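Local atomic coordinates of cystathionine beta-lyase family protein, YNBB B.subtilis ortholog (Clostridium acetobutylicum, PDB entry 3HVY), a protein that probably catalyses pyridoxal-phosphate-dependent cleavage of sulfur-containing amino acids and may contribute to aluminium resistance. Residues M120-M125 and N165-E170; S205-E208 and N212-V215; F348-Q353 and V362-W367; G381-V384 and I389-S392. All coordinates share one frame; numbering follows the deposited sequence.

Contact 1 of 4, residues M120-M125 and N165-E170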
# COMPACT_ATOMS: atom_id res chain seq x y z
N MSE D 120 7.90 -0.93 -40.03
CA MSE D 120 7.27 -1.91 -40.89
C MSE D 120 6.78 -3.09 -40.11
O MSE D 120 7.57 -3.76 -39.42
CB MSE D 120 8.21 -2.35 -42.03
CG MSE D 120 7.54 -3.39 -43.02
SE MSE D 120 8.57 -3.80 -44.60
CE MSE D 120 10.10 -4.60 -43.67
N SER D 121 5.47 -3.31 -40.18
CA SER D 121 4.83 -4.45 -39.54
C SER D 121 4.84 -5.60 -40.56
O SER D 121 4.45 -5.41 -41.71
CB SER D 121 3.39 -4.15 -39.12
OG SER D 121 3.34 -3.28 -38.02
N ILE D 122 5.28 -6.77 -40.13
CA ILE D 122 5.40 -7.87 -41.06
C ILE D 122 4.43 -9.06 -40.88
O ILE D 122 4.44 -9.98 -41.70
CB ILE D 122 6.84 -8.33 -41.24
CG1 ILE D 122 7.37 -8.97 -39.95
CG2 ILE D 122 7.73 -7.16 -41.78
CD1 ILE D 122 8.73 -9.73 -40.15
N CYS D 123 3.56 -8.99 -39.88
CA CYS D 123 2.57 -10.01 -39.62
C CYS D 123 1.16 -9.52 -39.95
O CYS D 123 0.22 -9.86 -39.24
CB CYS D 123 2.61 -10.38 -38.14
SG CYS D 123 4.20 -10.91 -37.58
N GLY D 124 1.00 -8.72 -40.99
CA GLY D 124 -0.32 -8.17 -41.30
C GLY D 124 -0.74 -7.06 -40.33
O GLY D 124 0.09 -6.44 -39.68
N MSE D 125 -2.04 -6.78 -40.29
CA MSE D 125 -2.64 -5.73 -39.45
C MSE D 125 -2.33 -5.93 -37.96
O MSE D 125 -2.48 -7.02 -37.41
CB MSE D 125 -4.16 -5.69 -39.65
CG MSE D 125 -4.89 -4.39 -39.18
SE MSE D 125 -4.24 -2.80 -40.09
CE MSE D 125 -4.26 -3.41 -41.95
N ASN D 165 9.63 -12.97 -48.40
CA ASN D 165 10.21 -12.41 -49.60
C ASN D 165 9.86 -10.94 -49.83
O ASN D 165 10.70 -10.20 -50.32
CB ASN D 165 9.84 -13.23 -50.84
CG ASN D 165 10.60 -14.57 -50.91
OD1 ASN D 165 11.56 -14.82 -50.17
ND2 ASN D 165 10.15 -15.44 -51.81
N THR D 166 8.64 -10.53 -49.53
CA THR D 166 8.30 -9.11 -49.65
C THR D 166 9.03 -8.27 -48.59
O THR D 166 9.50 -7.16 -48.88
CB THR D 166 6.79 -8.91 -49.51
OG1 THR D 166 6.17 -9.63 -50.57
CG2 THR D 166 6.42 -7.45 -49.62
N VAL D 167 9.18 -8.82 -47.40
CA VAL D 167 9.94 -8.15 -46.34
C VAL D 167 11.37 -7.83 -46.81
O VAL D 167 11.86 -6.70 -46.65
CB VAL D 167 10.04 -9.02 -45.09
CG1 VAL D 167 10.97 -8.33 -44.03
CG2 VAL D 167 8.65 -9.26 -44.48
N LYS D 168 12.00 -8.81 -47.43
CA LYS D 168 13.35 -8.67 -47.97
C LYS D 168 13.42 -7.67 -49.09
O LYS D 168 14.35 -6.84 -49.12
CB LYS D 168 13.89 -10.03 -48.42
CG LYS D 168 14.26 -10.85 -47.20
CD LYS D 168 14.52 -12.29 -47.54
CE LYS D 168 15.96 -12.60 -47.84
NZ LYS D 168 16.16 -14.08 -47.85
N GLU D 169 12.45 -7.73 -50.00
CA GLU D 169 12.33 -6.74 -51.09
C GLU D 169 12.20 -5.30 -50.53
O GLU D 169 12.79 -4.36 -51.01
CB GLU D 169 11.11 -7.06 -51.97
CG GLU D 169 11.22 -8.29 -52.89
CD GLU D 169 9.89 -8.59 -53.61
N GLU D 170 11.40 -5.14 -49.49
CA GLU D 170 11.27 -3.84 -48.84
C GLU D 170 12.57 -3.40 -48.20
O GLU D 170 12.98 -2.25 -48.34
CB GLU D 170 10.17 -3.89 -47.78
CG GLU D 170 8.80 -3.95 -48.37
CD GLU D 170 8.39 -2.64 -49.06
OE1 GLU D 170 9.14 -1.65 -49.00
OE2 GLU D 170 7.29 -2.60 -49.62
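Selenomethionine Met120 and Ile122 meet Val167 and Glu170 with carbon and selenium alone; no hydrogen bond crosses between the two segments. Met120 reaches out with CG anti to its backbone N (chi1 -178°) and stays extended to the selenium, whose SE lies 3.6 Å from Glu170 CB and 3.8 Å from Glu170 CG. The last torsion then bends the chain (chi3 63°), which turns the methyl from the glutamate to the valine: Met120 CE stops 3.8 Å from Val167 CG1. One long side chain thus fits against two residues a helical turn apart. Ile122 uses its short branch, CG2, 3.5 Å from Val167 CG2, and the two side chains cross at about a right angle. The valine presents both methyls to the strand side, CG1 to selenomethionine and CG2 to isoleucine. Glu170 offers only its CB and CG here; a bend at chi2 (-70°) accompanies the turn of its carboxylate to Lys153, with which OE1 forms a salt bridge. Behind the first shell, Met120 is hydrogen-bonded through its backbone to Leu179 and His181, while the backbone of Ser121 bonds to that of Lys153 and Val155. Strand 118-121 is therefore held between strands 151-154 and 177-183, and helix 164-173 spans it as the helical arm of a beta-alpha-beta crossover between those two strands, as in the layered large domain of fold-type I pyridoxal-phosphate enzymes.

Contact 2 of 4, residues S205-E208 and N212-V215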
# COMPACT_ATOMS: atom_id res chain seq x y z
N SER D 205 16.18 -14.72 -41.80
CA SER D 205 16.02 -14.18 -43.14
C SER D 205 16.28 -12.69 -43.22
O SER D 205 16.86 -12.22 -44.20
CB SER D 205 14.60 -14.40 -43.69
OG SER D 205 14.39 -15.76 -43.94
N ILE D 206 15.78 -11.94 -42.25
CA ILE D 206 16.04 -10.51 -42.21
C ILE D 206 17.56 -10.28 -42.16
O ILE D 206 18.08 -9.45 -42.89
CB ILE D 206 15.32 -9.82 -41.02
CG1 ILE D 206 13.81 -9.77 -41.29
CG2 ILE D 206 15.86 -8.36 -40.74
CD1 ILE D 206 13.00 -9.56 -40.02
N ARG D 207 18.26 -11.06 -41.33
CA ARG D 207 19.67 -10.85 -41.16
C ARG D 207 20.52 -11.25 -42.37
O ARG D 207 21.71 -10.95 -42.40
CB ARG D 207 20.17 -11.52 -39.89
CG ARG D 207 19.56 -10.97 -38.62
CD ARG D 207 19.56 -9.45 -38.57
NE ARG D 207 19.09 -8.92 -37.28
CZ ARG D 207 18.65 -7.68 -37.08
NH1 ARG D 207 18.59 -6.80 -38.05
NH2 ARG D 207 18.26 -7.32 -35.89
N GLU D 208 19.91 -11.88 -43.37
CA GLU D 208 20.61 -12.15 -44.62
C GLU D 208 20.82 -10.87 -45.43
O GLU D 208 21.69 -10.80 -46.27
CB GLU D 208 19.82 -13.18 -45.46
CG GLU D 208 19.86 -14.59 -44.88
CD GLU D 208 18.93 -15.58 -45.59
OE1 GLU D 208 18.02 -15.15 -46.35
OE2 GLU D 208 19.10 -16.79 -45.36
N ASN D 212 21.29 -4.30 -39.20
CA ASN D 212 21.09 -3.12 -38.38
C ASN D 212 19.65 -2.76 -38.05
O ASN D 212 19.39 -2.12 -37.02
CB ASN D 212 21.76 -1.92 -39.04
CG ASN D 212 23.25 -2.11 -39.15
OD1 ASN D 212 23.93 -2.27 -38.14
ND2 ASN D 212 23.75 -2.15 -40.37
N VAL D 213 18.71 -3.14 -38.92
CA VAL D 213 17.29 -2.84 -38.68
C VAL D 213 16.90 -3.42 -37.31
O VAL D 213 17.27 -4.53 -36.97
CB VAL D 213 16.39 -3.36 -39.85
CG1 VAL D 213 16.51 -4.92 -39.98
CG2 VAL D 213 14.96 -2.93 -39.66
N ILE D 214 16.17 -2.63 -36.51
CA ILE D 214 15.72 -3.08 -35.21
C ILE D 214 14.60 -4.09 -35.34
O ILE D 214 13.57 -3.82 -35.94
CB ILE D 214 15.23 -1.86 -34.32
CG1 ILE D 214 16.36 -0.80 -34.27
CG2 ILE D 214 14.77 -2.36 -32.95
CD1 ILE D 214 15.98 0.57 -33.64
N VAL D 215 14.77 -5.28 -34.79
CA VAL D 215 13.68 -6.24 -34.77
C VAL D 215 12.99 -6.21 -33.40
O VAL D 215 13.57 -6.60 -32.36
CB VAL D 215 14.16 -7.63 -35.14
CG1 VAL D 215 13.03 -8.64 -34.87
CG2 VAL D 215 14.66 -7.64 -36.59
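In the beta-alpha-beta unit of strand 177-183, helix 196-207 and strand 214-218, Ile206 and Arg207 of the helix segment meet the chain entering the second strand. The arginine bends at chi2 and brings its guanidinium end-on to a single acceptor, Val213 O. Arg207 NH1 makes the shorter bond to Val213 O, 2.8 Å with an N-H...O angle of 156°, and reaches a lone pair in the carbonyl plane. Arg207 NH2 is 3.2 Å from Val213 O and less straight at 138°, approaching almost in line with the C=O bond. The oxygen lies close to the guanidinium plane, so both N-H groups converge on it. Val215 CG2 rests over one face of the group, offset toward the rim, 3.7 Å from Arg207 NH2. Beside this polar grip Ile206 CG2, anti to its backbone N, presses on Val213 CG1 at 3.6 Å; the same valine methyl lies 3.4 Å from Arg207 NH1. Asp236 forms a salt bridge with NH2 and also accepts the backbone N-H of Val215, while Asn210 O accepts from NH1. The guanidinium is thus fixed in rotation by several partners; its positive charge is probably balanced largely by Asp236, while its N-H groups tie Val213 and the preceding turn to helix 196-207.

Contact 3 of 4, residues F348-Q353 and V362-W367; sequences FIKGIQ and VQCEAW
The irregular chain of 362-367 passes beside helix 342-354, coming closest where the CA atoms of Lys350 and Cys364 are 5.7 Å apart. This segment belongs to the long connection that leads from the helix to strand 376-379, an outer strand of the five-stranded antiparallel sheet in the C-terminal part of the chain, so the contact folds the connection back on the helix it has just left. Cys364 enters between two helix side chains one turn apart. Its SG, anti to the carbonyl carbon (chi1 -55°), packs on Gln353 CB at 3.5 Å, while its CB lies 3.9 Å from Lys350 CG. The lysine runs out extended alongside the cysteine and bends only at its last torsion (chi4 -99°), where NZ gives Cys364 O a weak hydrogen bond of 3.0 Å. Gln353 has its CG anti to the backbone N (chi1 -176°), which places that atom 3.4 Å from Val362 O. Its amide is held by partners further along the chain: NE2 donates to Asp359 O and OE1 accepts from Ala380 N, so the glutamine joins the connection at Asp359 to Ala380, just past strand 376-379. A water completes the join between the two backbones, donating one hydrogen bond to Lys350 O and the other to Val362 O, each 3.2 Å from the water oxygen.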
# COMPACT_ATOMS: atom_id res chain seq x y z
N PHE D 348 -21.63 -18.73 -24.40
CA PHE D 348 -20.39 -19.32 -23.92
C PHE D 348 -19.61 -18.30 -23.08
O PHE D 348 -19.10 -18.63 -21.97
CB PHE D 348 -19.53 -19.82 -25.08
CG PHE D 348 -18.23 -20.47 -24.64
CD1 PHE D 348 -18.20 -21.83 -24.36
CD2 PHE D 348 -17.06 -19.72 -24.52
CE1 PHE D 348 -17.00 -22.45 -23.95
CE2 PHE D 348 -15.87 -20.32 -24.10
CZ PHE D 348 -15.85 -21.69 -23.83
N ILE D 349 -19.51 -17.08 -23.61
CA ILE D 349 -18.79 -15.98 -22.94
C ILE D 349 -19.47 -15.61 -21.63
O ILE D 349 -18.79 -15.50 -20.60
CB ILE D 349 -18.57 -14.79 -23.88
CG1 ILE D 349 -17.59 -15.26 -25.00
CG2 ILE D 349 -17.94 -13.62 -23.16
CD1 ILE D 349 -16.97 -14.19 -25.79
N LYS D 350 -20.79 -15.50 -21.65
CA LYS D 350 -21.53 -15.26 -20.41
C LYS D 350 -21.30 -16.38 -19.38
O LYS D 350 -21.22 -16.14 -18.17
CB LYS D 350 -23.02 -15.10 -20.70
CG LYS D 350 -23.41 -13.76 -21.32
CD LYS D 350 -24.93 -13.79 -21.69
CE LYS D 350 -25.52 -12.43 -22.08
NZ LYS D 350 -26.28 -11.71 -20.97
N GLY D 351 -21.18 -17.61 -19.86
CA GLY D 351 -20.93 -18.73 -18.97
C GLY D 351 -19.58 -18.59 -18.31
O GLY D 351 -19.44 -18.92 -17.14
N ILE D 352 -18.59 -18.09 -19.05
CA ILE D 352 -17.26 -17.87 -18.50
C ILE D 352 -17.36 -16.87 -17.36
O ILE D 352 -16.81 -17.09 -16.29
CB ILE D 352 -16.22 -17.41 -19.56
CG1 ILE D 352 -15.94 -18.55 -20.54
CG2 ILE D 352 -14.85 -16.99 -18.87
CD1 ILE D 352 -15.34 -19.82 -19.95
N GLN D 353 -18.09 -15.79 -17.58
CA GLN D 353 -18.30 -14.79 -16.53
C GLN D 353 -18.96 -15.43 -15.31
O GLN D 353 -18.53 -15.22 -14.16
CB GLN D 353 -19.17 -13.62 -17.05
CG GLN D 353 -19.39 -12.45 -16.04
CD GLN D 353 -18.18 -11.55 -15.90
OE1 GLN D 353 -17.48 -11.31 -16.86
NE2 GLN D 353 -17.99 -10.99 -14.71
N VAL D 362 -22.55 -10.48 -12.77
CA VAL D 362 -22.64 -9.49 -13.80
C VAL D 362 -23.05 -10.17 -15.10
O VAL D 362 -22.46 -11.19 -15.50
CB VAL D 362 -21.32 -8.75 -13.99
CG1 VAL D 362 -21.34 -7.95 -15.28
CG2 VAL D 362 -21.05 -7.87 -12.79
N GLN D 363 -24.10 -9.64 -15.71
CA GLN D 363 -24.62 -10.15 -16.99
C GLN D 363 -23.96 -9.42 -18.18
O GLN D 363 -24.30 -8.25 -18.44
CB GLN D 363 -26.14 -9.98 -17.05
CG GLN D 363 -26.83 -10.67 -15.88
CD GLN D 363 -26.63 -12.17 -15.90
OE1 GLN D 363 -26.89 -12.81 -16.91
NE2 GLN D 363 -26.16 -12.74 -14.79
N CYS D 364 -23.03 -10.13 -18.86
CA CYS D 364 -22.26 -9.58 -19.99
C CYS D 364 -23.13 -9.15 -21.17
O CYS D 364 -23.99 -9.90 -21.59
CB CYS D 364 -21.28 -10.60 -20.57
SG CYS D 364 -20.17 -11.29 -19.45
N GLU D 365 -22.82 -7.99 -21.73
CA GLU D 365 -23.57 -7.42 -22.87
C GLU D 365 -22.58 -7.10 -23.99
O GLU D 365 -21.41 -6.78 -23.73
CB GLU D 365 -24.32 -6.12 -22.44
N ALA D 366 -23.06 -7.22 -25.23
CA ALA D 366 -22.31 -6.76 -26.40
C ALA D 366 -22.21 -5.22 -26.30
O ALA D 366 -23.11 -4.50 -26.73
CB ALA D 366 -23.02 -7.20 -27.69
N TRP D 367 -21.12 -4.73 -25.71
CA TRP D 367 -20.93 -3.32 -25.40
C TRP D 367 -19.89 -2.69 -26.35
O TRP D 367 -19.94 -2.88 -27.58
CB TRP D 367 -20.50 -3.15 -23.92
CG TRP D 367 -21.60 -3.41 -22.90
O HOH W 1 -22.87 -13.38 -17.86

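Contact 4 of 4, residues G381-V384 and I389-S392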
# COMPACT_ATOMS: atom_id res chain seq x y z
N GLY D 381 -14.19 -11.33 -15.00
CA GLY D 381 -14.39 -11.46 -13.55
C GLY D 381 -13.12 -11.86 -12.86
O GLY D 381 -12.95 -13.01 -12.45
N THR D 382 -12.26 -10.88 -12.64
CA THR D 382 -10.87 -11.13 -12.20
C THR D 382 -10.49 -10.27 -10.97
O THR D 382 -11.16 -9.32 -10.63
CB THR D 382 -9.96 -10.84 -13.42
OG1 THR D 382 -10.15 -9.50 -13.86
CG2 THR D 382 -10.34 -11.72 -14.65
N PHE D 383 -9.45 -10.67 -10.26
CA PHE D 383 -9.00 -9.98 -9.07
C PHE D 383 -8.30 -8.69 -9.45
O PHE D 383 -8.41 -7.68 -8.71
CB PHE D 383 -8.04 -10.87 -8.25
CG PHE D 383 -8.70 -12.07 -7.70
CD1 PHE D 383 -9.50 -11.97 -6.58
CD2 PHE D 383 -8.57 -13.31 -8.33
CE1 PHE D 383 -10.12 -13.11 -6.09
CE2 PHE D 383 -9.18 -14.42 -7.83
CZ PHE D 383 -9.96 -14.32 -6.72
N VAL D 384 -7.62 -8.72 -10.59
CA VAL D 384 -6.94 -7.55 -11.16
C VAL D 384 -7.67 -7.12 -12.44
O VAL D 384 -7.92 -7.91 -13.39
CB VAL D 384 -5.41 -7.81 -11.36
CG1 VAL D 384 -4.70 -6.64 -12.07
CG2 VAL D 384 -4.73 -8.10 -10.01
N ILE D 389 -4.17 -13.10 -17.59
CA ILE D 389 -3.66 -14.38 -17.16
C ILE D 389 -4.75 -15.06 -16.28
O ILE D 389 -4.67 -16.26 -15.97
CB ILE D 389 -2.31 -14.21 -16.43
CG1 ILE D 389 -1.61 -15.54 -16.15
CG2 ILE D 389 -2.50 -13.37 -15.14
CD1 ILE D 389 -1.37 -16.42 -17.38
N GLU D 390 -5.72 -14.29 -15.84
CA GLU D 390 -6.87 -14.84 -15.13
C GLU D 390 -7.90 -15.24 -16.15
O GLU D 390 -8.00 -14.61 -17.21
CB GLU D 390 -7.51 -13.84 -14.17
CG GLU D 390 -6.59 -13.25 -13.17
CD GLU D 390 -7.29 -12.43 -12.09
OE1 GLU D 390 -8.35 -12.88 -11.53
OE2 GLU D 390 -6.71 -11.35 -11.75
N LEU D 391 -8.72 -16.23 -15.81
CA LEU D 391 -9.72 -16.77 -16.71
C LEU D 391 -10.61 -15.64 -17.22
O LEU D 391 -11.27 -14.91 -16.46
CB LEU D 391 -10.59 -17.85 -16.05
CG LEU D 391 -11.57 -18.56 -17.00
CD1 LEU D 391 -10.83 -19.35 -18.10
CD2 LEU D 391 -12.55 -19.45 -16.25
N SER D 392 -10.61 -15.52 -18.53
CA SER D 392 -11.39 -14.45 -19.21
C SER D 392 -11.66 -14.84 -20.66
O SER D 392 -11.13 -15.81 -21.16
CB SER D 392 -10.58 -13.17 -19.15
OG SER D 392 -9.21 -13.39 -19.56
O HOH W 2 -13.86 -13.88 -16.37
O HOH W 3 -11.54 -15.12 -13.56
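Glu390 CG stands beside its backbone N, anti to the carbonyl carbon (chi1 -55°), and the chain then continues extended, carrying the carboxylate across to the backbone of Phe383 and Val384. There the two oxygens take consecutive N-H groups. Glu390 OE1 accepts from Phe383 N at 2.8 Å with an N-H...O angle of 163°, and Glu390 OE2 accepts from Val384 N at 3.0 Å. Both donors come to the syn side of the carboxylate, tilted somewhat out of its plane. Thr382 lies against the stem of the acid, its CG2 3.6 Å from Glu390 CB, and places its CB 3.2 Å from Glu390 OE1. Phe383 CD2 comes as near to that oxygen; the phenylalanine and glutamate side chains cross at about a right angle, with ring and carboxylate planes 23° apart. Thr382 OG1 also donates to Val384 O at 2.8 Å, from above the carbonyl plane, bracing residues 382-384. Two waters fasten the start of the segment: both donate to Leu391 O, one accepting from Gly381 N and the other donating to Gly381 O. Two peptide N-H groups thus hold this buried carboxylate, one on each oxygen. Phe383 packs on Phe63 of a second subunit and Val384 on Gly68 of a third, so the glutamate ties together, at a subunit interface, the connection between adjacent antiparallel strands 376-379 and 392-396 of the C-terminal sheet.

Along the chain the four contacts follow in series; none nests in or crosses another. Contact 1 closes the long excursion from strand 118-121 through strand 151-154 to helix 164-173. Contact 2 then closes a short turn from helix 196-207 into strand 214-218. The two touch, Lys168 forming a salt bridge with Glu208, so helix 164-173 is joined to segment 205-208, and both contacts reach the seven-stranded mixed sheet. Contacts 3 and 4 belong to the C-terminal part: the first closes the connection leaving helix 342-354, the second the loop between strands 376-379 and 392-396. Their centres lie 14 Å apart, and Ile352 packs on Leu391; contacts 1 and 3 are about 37 Å apart between centres.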